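Local coordinates for protein glycosyl hyrolase, family 3 (Deinococcus radiodurans, PDB 3TEV) that probably hydrolyses O-glycosidic bonds, as a member of glycoside hydrolase family 3 with a TIM-barrel domain, at residues A[11-23]-A[314-326]. Numbering follows the deposited sequence.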
ATOM      1  N   SER A  11      13.399   0.560 -21.858  1.00 59.95           N
ATOM      2  CA  SER A  11      13.702   1.601 -22.887  1.00 59.61           C
ATOM      3  C   SER A  11      15.045   2.293 -22.613  1.00 58.47           C
ATOM      4  O   SER A  11      15.311   2.791 -21.507  1.00 58.28           O
ATOM      5  CB  SER A  11      12.572   2.640 -22.990  1.00 60.10           C
ATOM      6  OG  SER A  11      12.840   3.567 -24.032  1.00 62.09           O
ATOM      7  N   ARG A  12      15.857   2.308 -23.667  1.00 57.43           N
ATOM      8  CA  ARG A  12      17.201   2.882 -23.739  1.00 55.60           C
ATOM      9  C   ARG A  12      17.385   4.253 -23.078  1.00 53.44           C
ATOM     10  O   ARG A  12      18.380   4.497 -22.407  1.00 52.26           O
ATOM     11  CB  ARG A  12      17.534   3.015 -25.218  1.00 56.21           C
ATOM     12  CG  ARG A  12      18.975   2.937 -25.586  1.00 57.46           C
ATOM     13  CD  ARG A  12      19.113   2.920 -27.116  1.00 60.83           C
ATOM     14  NE  ARG A  12      19.532   4.236 -27.567  1.00 62.60           N
ATOM     15  CZ  ARG A  12      18.785   5.112 -28.226  1.00 62.52           C
ATOM     16  NH1 ARG A  12      17.546   4.834 -28.597  1.00 63.15           N
ATOM     17  NH2 ARG A  12      19.310   6.279 -28.524  1.00 62.97           N
ATOM     18  N   LEU A  13      16.430   5.143 -23.306  1.00 51.70           N
ATOM     19  CA  LEU A  13      16.538   6.530 -22.885  1.00 50.21           C
ATOM     20  C   LEU A  13      16.129   6.760 -21.446  1.00 48.93           C
ATOM     21  O   LEU A  13      16.364   7.829 -20.909  1.00 49.24           O
ATOM     22  CB  LEU A  13      15.702   7.430 -23.792  1.00 50.02           C
ATOM     23  CG  LEU A  13      16.142   7.349 -25.244  1.00 50.66           C
ATOM     24  CD1 LEU A  13      15.263   8.236 -26.103  1.00 52.80           C
ATOM     25  CD2 LEU A  13      17.596   7.724 -25.364  1.00 49.95           C
ATOM     26  N   ASP A  14      15.529   5.765 -20.815  1.00 47.17           N
ATOM     27  CA  ASP A  14      14.869   6.000 -19.543  1.00 46.23           C
ATOM     28  C   ASP A  14      15.000   4.751 -18.660  1.00 44.99           C
ATOM     29  O   ASP A  14      13.996   4.166 -18.253  1.00 44.61           O
ATOM     30  CB  ASP A  14      13.403   6.374 -19.812  1.00 46.25           C
ATOM     31  CG  ASP A  14      12.714   6.988 -18.612  1.00 48.25           C
ATOM     32  OD1 ASP A  14      13.408   7.432 -17.661  1.00 51.70           O
ATOM     33  OD2 ASP A  14      11.462   7.038 -18.628  1.00 49.62           O
ATOM     34  N   PRO A  15      16.252   4.316 -18.389  1.00 43.98           N
ATOM     35  CA  PRO A  15      16.410   3.102 -17.583  1.00 42.72           C
ATOM     36  C   PRO A  15      15.815   3.271 -16.187  1.00 40.87           C
ATOM     37  O   PRO A  15      15.721   4.387 -15.681  1.00 40.33           O
ATOM     38  CB  PRO A  15      17.928   2.879 -17.528  1.00 43.09           C
ATOM     39  CG  PRO A  15      18.549   4.120 -18.072  1.00 44.26           C
ATOM     40  CD  PRO A  15      17.537   4.888 -18.840  1.00 43.80           C
ATOM     41  N   VAL A  16      15.358   2.173 -15.597  1.00 39.45           N
ATOM     42  CA  VAL A  16      14.726   2.223 -14.284  1.00 37.82           C
ATOM     43  C   VAL A  16      15.769   2.573 -13.235  1.00 37.34           C
ATOM     44  O   VAL A  16      16.849   2.008 -13.227  1.00 37.99           O
ATOM     45  CB  VAL A  16      14.064   0.889 -13.926  1.00 37.84           C
ATOM     46  CG1 VAL A  16      13.435   0.953 -12.522  1.00 36.54           C
ATOM     47  CG2 VAL A  16      13.007   0.526 -14.972  1.00 37.46           C
ATOM     48  N   ARG A  17      15.454   3.512 -12.361  1.00 36.23           N
ATOM     49  CA  ARG A  17      16.339   3.823 -11.251  1.00 35.37           C
ATOM     50  C   ARG A  17      15.808   3.210  -9.963  1.00 34.48           C
ATOM     51  O   ARG A  17      14.606   3.055  -9.806  1.00 34.21           O
ATOM     52  CB  ARG A  17      16.467   5.321 -11.102  1.00 35.42           C
ATOM     53  CG  ARG A  17      16.981   5.982 -12.369  1.00 36.95           C
ATOM     54  CD  ARG A  17      17.001   7.470 -12.196  1.00 38.86           C
ATOM     55  NE  ARG A  17      18.023   7.832 -11.222  1.00 41.26           N
ATOM     56  CZ  ARG A  17      18.175   9.050 -10.713  1.00 41.82           C
ATOM     57  NH1 ARG A  17      17.343  10.037 -11.092  1.00 39.86           N
ATOM     58  NH2 ARG A  17      19.161   9.264  -9.828  1.00 40.83           N
ATOM     59  N   PRO A  18      16.712   2.874  -9.026  1.00 33.91           N
ATOM     60  CA  PRO A  18      16.255   2.252  -7.775  1.00 33.18           C
ATOM     61  C   PRO A  18      15.242   3.117  -7.037  1.00 32.46           C
ATOM     62  O   PRO A  18      14.315   2.586  -6.477  1.00 31.45           O
ATOM     63  CB  PRO A  18      17.539   2.093  -6.943  1.00 33.39           C
ATOM     64  CG  PRO A  18      18.616   2.845  -7.685  1.00 33.48           C
ATOM     65  CD  PRO A  18      18.182   2.986  -9.110  1.00 33.56           C
ATOM     66  N   GLY A  19      15.403   4.440  -7.056  1.00 32.15           N
ATOM     67  CA  GLY A  19      14.447   5.319  -6.361  1.00 32.14           C
ATOM     68  C   GLY A  19      13.030   5.280  -6.911  1.00 32.28           C
ATOM     69  O   GLY A  19      12.085   5.653  -6.222  1.00 33.39           O
ATOM     70  N   GLN A  20      12.869   4.836  -8.155  1.00 31.77           N
ATOM     71  CA  GLN A  20      11.551   4.769  -8.785  1.00 30.63           C
ATOM     72  C   GLN A  20      10.715   3.586  -8.278  1.00 31.29           C
ATOM     73  O   GLN A  20       9.532   3.447  -8.623  1.00 30.95           O
ATOM     74  CB  GLN A  20      11.716   4.728 -10.300  1.00 30.78           C
ATOM     75  CG  GLN A  20      12.342   6.035 -10.851  1.00 29.85           C
ATOM     76  CD  GLN A  20      12.737   5.978 -12.320  1.00 31.37           C
ATOM     77  OE1 GLN A  20      13.058   4.901 -12.868  1.00 29.60           O
ATOM     78  NE2 GLN A  20      12.750   7.163 -12.969  1.00 30.82           N
ATOM     79  N   LEU A  21      11.325   2.751  -7.432  1.00 31.42           N
ATOM     80  CA  LEU A  21      10.632   1.580  -6.870  1.00 31.64           C
ATOM     81  C   LEU A  21      10.377   1.730  -5.370  1.00 31.15           C
ATOM     82  O   LEU A  21       9.958   0.783  -4.715  1.00 30.99           O
ATOM     83  CB  LEU A  21      11.429   0.297  -7.159  1.00 32.07           C
ATOM     84  CG  LEU A  21      11.791   0.048  -8.634  1.00 32.62           C
ATOM     85  CD1 LEU A  21      12.832  -1.099  -8.773  1.00 32.08           C
ATOM     86  CD2 LEU A  21      10.542  -0.203  -9.491  1.00 31.47           C
ATOM     87  N   LEU A  22      10.639   2.922  -4.828  1.00 31.09           N
ATOM     88  CA  LEU A  22      10.458   3.154  -3.396  1.00 31.01           C
ATOM     89  C   LEU A  22       9.422   4.219  -3.098  1.00 30.64           C
ATOM     90  O   LEU A  22       9.265   5.190  -3.853  1.00 31.04           O
ATOM     91  CB  LEU A  22      11.766   3.569  -2.719  1.00 30.83           C
ATOM     92  CG  LEU A  22      13.052   2.769  -2.862  1.00 32.85           C
ATOM     93  CD1 LEU A  22      14.104   3.381  -1.908  1.00 33.39           C
ATOM     94  CD2 LEU A  22      12.837   1.288  -2.542  1.00 32.68           C
HETATM   95  N   MSE A  23       8.751   4.054  -1.971  1.00 30.42           N
HETATM   96  CA  MSE A  23       7.859   5.063  -1.438  1.00 31.29           C
HETATM   97  C   MSE A  23       8.448   5.421  -0.075  1.00 32.34           C
HETATM   98  O   MSE A  23       8.627   4.547   0.799  1.00 32.81           O
HETATM   99  CB  MSE A  23       6.434   4.516  -1.283  1.00 31.27           C
HETATM  100  CG  MSE A  23       5.449   5.496  -0.633  1.00 32.01           C
HETATM  101 SE   MSE A  23       3.608   4.816  -0.627  0.75 31.98          SE
HETATM  102  CE  MSE A  23       2.887   5.705  -2.192  1.00 32.42           C
ATOM    103  N   GLN A 314      16.423  -5.628 -15.387  1.00 41.54           N
ATOM    104  CA  GLN A 314      15.869  -4.459 -16.062  1.00 42.26           C
ATOM    105  C   GLN A 314      14.464  -4.649 -16.641  1.00 41.81           C
ATOM    106  O   GLN A 314      13.636  -3.768 -16.493  1.00 41.98           O
ATOM    107  CB  GLN A 314      16.856  -3.883 -17.113  1.00 42.99           C
ATOM    108  CG  GLN A 314      17.872  -2.769 -16.559  1.00 46.32           C
ATOM    109  CD  GLN A 314      17.186  -1.484 -15.947  1.00 51.24           C
ATOM    110  OE1 GLN A 314      16.247  -0.900 -16.531  1.00 54.89           O
ATOM    111  NE2 GLN A 314      17.667  -1.053 -14.778  1.00 51.13           N
ATOM    112  N   ALA A 315      14.186  -5.776 -17.291  1.00 41.33           N
ATOM    113  CA  ALA A 315      12.866  -5.993 -17.874  1.00 41.52           C
ATOM    114  C   ALA A 315      11.801  -6.124 -16.779  1.00 41.17           C
ATOM    115  O   ALA A 315      10.715  -5.541 -16.878  1.00 41.56           O
ATOM    116  CB  ALA A 315      12.861  -7.228 -18.790  1.00 41.66           C
ATOM    117  N   ALA A 316      12.126  -6.874 -15.728  1.00 40.15           N
ATOM    118  CA  ALA A 316      11.218  -7.048 -14.613  1.00 38.87           C
ATOM    119  C   ALA A 316      10.919  -5.703 -13.941  1.00 37.90           C
ATOM    120  O   ALA A 316       9.743  -5.381 -13.689  1.00 38.39           O
ATOM    121  CB  ALA A 316      11.797  -8.054 -13.604  1.00 38.96           C
ATOM    122  N   VAL A 317      11.946  -4.897 -13.671  1.00 36.31           N
ATOM    123  CA  VAL A 317      11.684  -3.624 -12.990  1.00 35.66           C
ATOM    124  C   VAL A 317      11.005  -2.580 -13.899  1.00 35.67           C
ATOM    125  O   VAL A 317      10.290  -1.686 -13.412  1.00 34.96           O
ATOM    126  CB  VAL A 317      12.911  -3.033 -12.239  1.00 35.23           C
ATOM    127  CG1 VAL A 317      13.361  -3.984 -11.122  1.00 35.04           C
ATOM    128  CG2 VAL A 317      14.046  -2.710 -13.198  1.00 34.44           C
ATOM    129  N   ALA A 318      11.214  -2.712 -15.208  1.00 35.75           N
ATOM    130  CA  ALA A 318      10.514  -1.869 -16.182  1.00 36.16           C
ATOM    131  C   ALA A 318       9.008  -2.101 -16.077  1.00 36.21           C
ATOM    132  O   ALA A 318       8.223  -1.148 -16.058  1.00 36.81           O
ATOM    133  CB  ALA A 318      11.042  -2.118 -17.645  1.00 35.20           C
ATOM    134  N   THR A 319       8.622  -3.369 -15.975  1.00 36.29           N
ATOM    135  CA  THR A 319       7.222  -3.759 -15.808  1.00 36.63           C
ATOM    136  C   THR A 319       6.656  -3.167 -14.493  1.00 36.02           C
ATOM    137  O   THR A 319       5.559  -2.611 -14.476  1.00 37.05           O
ATOM    138  CB  THR A 319       7.086  -5.309 -15.804  1.00 37.04           C
ATOM    139  OG1 THR A 319       7.597  -5.837 -17.033  1.00 37.72           O
ATOM    140  CG2 THR A 319       5.625  -5.748 -15.637  1.00 37.50           C
ATOM    141  N   LYS A 320       7.408  -3.267 -13.408  1.00 34.60           N
ATOM    142  CA  LYS A 320       6.966  -2.704 -12.133  1.00 33.88           C
ATOM    143  C   LYS A 320       6.784  -1.189 -12.250  1.00 33.67           C
ATOM    144  O   LYS A 320       5.763  -0.659 -11.834  1.00 33.80           O
ATOM    145  CB  LYS A 320       7.921  -3.042 -10.988  1.00 33.30           C
ATOM    146  CG  LYS A 320       8.150  -4.544 -10.750  1.00 32.97           C
ATOM    147  CD  LYS A 320       9.356  -4.722  -9.762  1.00 32.59           C
ATOM    148  CE  LYS A 320       9.764  -6.173  -9.602  1.00 31.74           C
ATOM    149  NZ  LYS A 320       8.604  -6.988  -9.109  1.00 33.35           N
ATOM    150  N   ARG A 321       7.751  -0.502 -12.847  1.00 33.36           N
ATOM    151  CA  ARG A 321       7.651   0.955 -12.980  1.00 33.53           C
ATOM    152  C   ARG A 321       6.454   1.398 -13.836  1.00 33.85           C
ATOM    153  O   ARG A 321       5.795   2.388 -13.516  1.00 33.82           O
ATOM    154  CB  ARG A 321       8.960   1.573 -13.506  1.00 32.71           C
ATOM    155  CG  ARG A 321       8.937   3.103 -13.471  1.00 33.18           C
ATOM    156  CD  ARG A 321      10.236   3.747 -13.999  1.00 33.51           C
ATOM    157  NE  ARG A 321      10.391   3.460 -15.421  1.00 34.74           N
ATOM    158  CZ  ARG A 321      11.435   3.798 -16.175  1.00 35.25           C
ATOM    159  NH1 ARG A 321      12.478   4.460 -15.665  1.00 33.72           N
ATOM    160  NH2 ARG A 321      11.419   3.480 -17.465  1.00 35.74           N
ATOM    161  N   GLU A 322       6.200   0.676 -14.929  1.00 34.48           N
ATOM    162  CA  GLU A 322       5.060   0.949 -15.779  1.00 35.49           C
ATOM    163  C   GLU A 322       3.708   0.799 -15.060  1.00 35.13           C
ATOM    164  O   GLU A 322       2.790   1.557 -15.334  1.00 35.77           O
ATOM    165  CB  GLU A 322       5.116   0.084 -17.050  1.00 36.62           C
ATOM    166  CG  GLU A 322       3.854   0.173 -17.985  1.00 41.79           C
ATOM    167  CD  GLU A 322       3.451   1.626 -18.408  1.00 49.60           C
ATOM    168  OE1 GLU A 322       4.341   2.526 -18.477  1.00 52.82           O
ATOM    169  OE2 GLU A 322       2.236   1.855 -18.690  1.00 50.99           O
ATOM    170  N   ARG A 323       3.575  -0.168 -14.154  1.00 34.37           N
ATOM    171  CA  ARG A 323       2.372  -0.257 -13.328  1.00 34.20           C
ATOM    172  C   ARG A 323       2.182   1.005 -12.480  1.00 33.81           C
ATOM    173  O   ARG A 323       1.052   1.511 -12.337  1.00 33.20           O
ATOM    174  CB  ARG A 323       2.413  -1.470 -12.411  1.00 33.87           C
ATOM    175  CG  ARG A 323       2.203  -2.764 -13.161  1.00 35.72           C
ATOM    176  CD  ARG A 323       1.880  -3.895 -12.199  1.00 39.21           C
ATOM    177  NE  ARG A 323       1.814  -5.177 -12.899  1.00 41.99           N
ATOM    178  CZ  ARG A 323       2.801  -6.068 -12.942  1.00 41.40           C
ATOM    179  NH1 ARG A 323       3.961  -5.841 -12.317  1.00 39.80           N
ATOM    180  NH2 ARG A 323       2.617  -7.191 -13.619  1.00 41.66           N
ATOM    181  N   LEU A 324       3.293   1.518 -11.958  1.00 33.34           N
ATOM    182  CA  LEU A 324       3.272   2.710 -11.127  1.00 33.77           C
ATOM    183  C   LEU A 324       2.936   3.923 -11.972  1.00 35.45           C
ATOM    184  O   LEU A 324       2.205   4.805 -11.559  1.00 34.84           O
ATOM    185  CB  LEU A 324       4.626   2.908 -10.456  1.00 33.05           C
ATOM    186  CG  LEU A 324       5.042   1.816  -9.460  1.00 31.20           C
ATOM    187  CD1 LEU A 324       6.452   2.072  -8.861  1.00 29.08           C
ATOM    188  CD2 LEU A 324       4.007   1.669  -8.365  1.00 29.15           C
ATOM    189  N   ARG A 325       3.476   3.943 -13.179  1.00 35.17           N
ATOM    190  CA  ARG A 325       3.257   5.037 -14.073  1.00 37.39           C
ATOM    191  C   ARG A 325       1.834   5.030 -14.625  1.00 37.54           C
ATOM    192  O   ARG A 325       1.215   6.080 -14.731  1.00 37.09           O
ATOM    193  CB  ARG A 325       4.346   5.041 -15.139  1.00 38.71           C
ATOM    194  CG  ARG A 325       5.369   6.121 -14.826  1.00 41.71           C
ATOM    195  CD  ARG A 325       6.799   5.730 -14.680  1.00 43.91           C
ATOM    196  NE  ARG A 325       7.544   5.927 -15.888  1.00 49.68           N
ATOM    197  CZ  ARG A 325       8.788   6.423 -15.986  1.00 51.57           C
ATOM    198  NH1 ARG A 325       9.485   6.861 -14.939  1.00 52.68           N
ATOM    199  NH2 ARG A 325       9.329   6.502 -17.171  1.00 49.83           N
ATOM    200  N   ALA A 326       1.295   3.847 -14.901  1.00 37.78           N
ATOM    201  CA  ALA A 326      -0.072   3.733 -15.394  1.00 38.21           C
ATOM    202  C   ALA A 326      -1.054   4.245 -14.341  1.00 37.98           C
ATOM    203  O   ALA A 326      -2.024   4.921 -14.683  1.00 37.93           O
ATOM    204  CB  ALA A 326      -0.403   2.303 -15.810  1.00 37.88           C
TER
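Arg321 leaves its helix with CG opposite the backbone N (chi1 -172°) and turns at chi3, which sets its guanidinium against the chain from Asp14 to Gln20; Gln20, extended beyond CG, brings its amide to meet it. The contact packs the last helix of the TIM-barrel domain, 314-330, on the loop and 3-10 turn leading into the first barrel strand, 22-24, which lies beside strand 290-291 and so helps to close the barrel. Arg321 grips the carbonyl of Asp14 end-on with two nitrogens: NH2 lies 2.8 Å from Asp14 O, nearly in line with the C=O bond, while NH1 comes from above the carbonyl plane. NH1 also donates to Gln20 OE1 at 2.9 Å, with a fairly straight N-H...O angle of 161°. The backbone N of Arg17 reaches that same oxygen from the opposite face of the amide, so two donors fix the amide's rotation. Val16 CG2 sits 3.8 Å above the centre of one guanidinium face, and Arg325 NH2 lies over the other. This closeness of like charges is probably eased by Asp14, whose carboxylate bridges to Arg325 and makes a long, purely electrostatic pair with Arg321. Replacing Arg321 by an alanine is likely to leave Asp14 O without both these donors and Val16 CG2 without the flat surface it covers. Apolar contacts extend the interface, Val16 CB meeting Val317 CG2 at 3.7 Å and Leu21 CD1 meeting Val317 CG1. Arg325 NH2 meets Asp14 OD2 on its syn side at 2.6 Å, 28° out of the carboxylate plane.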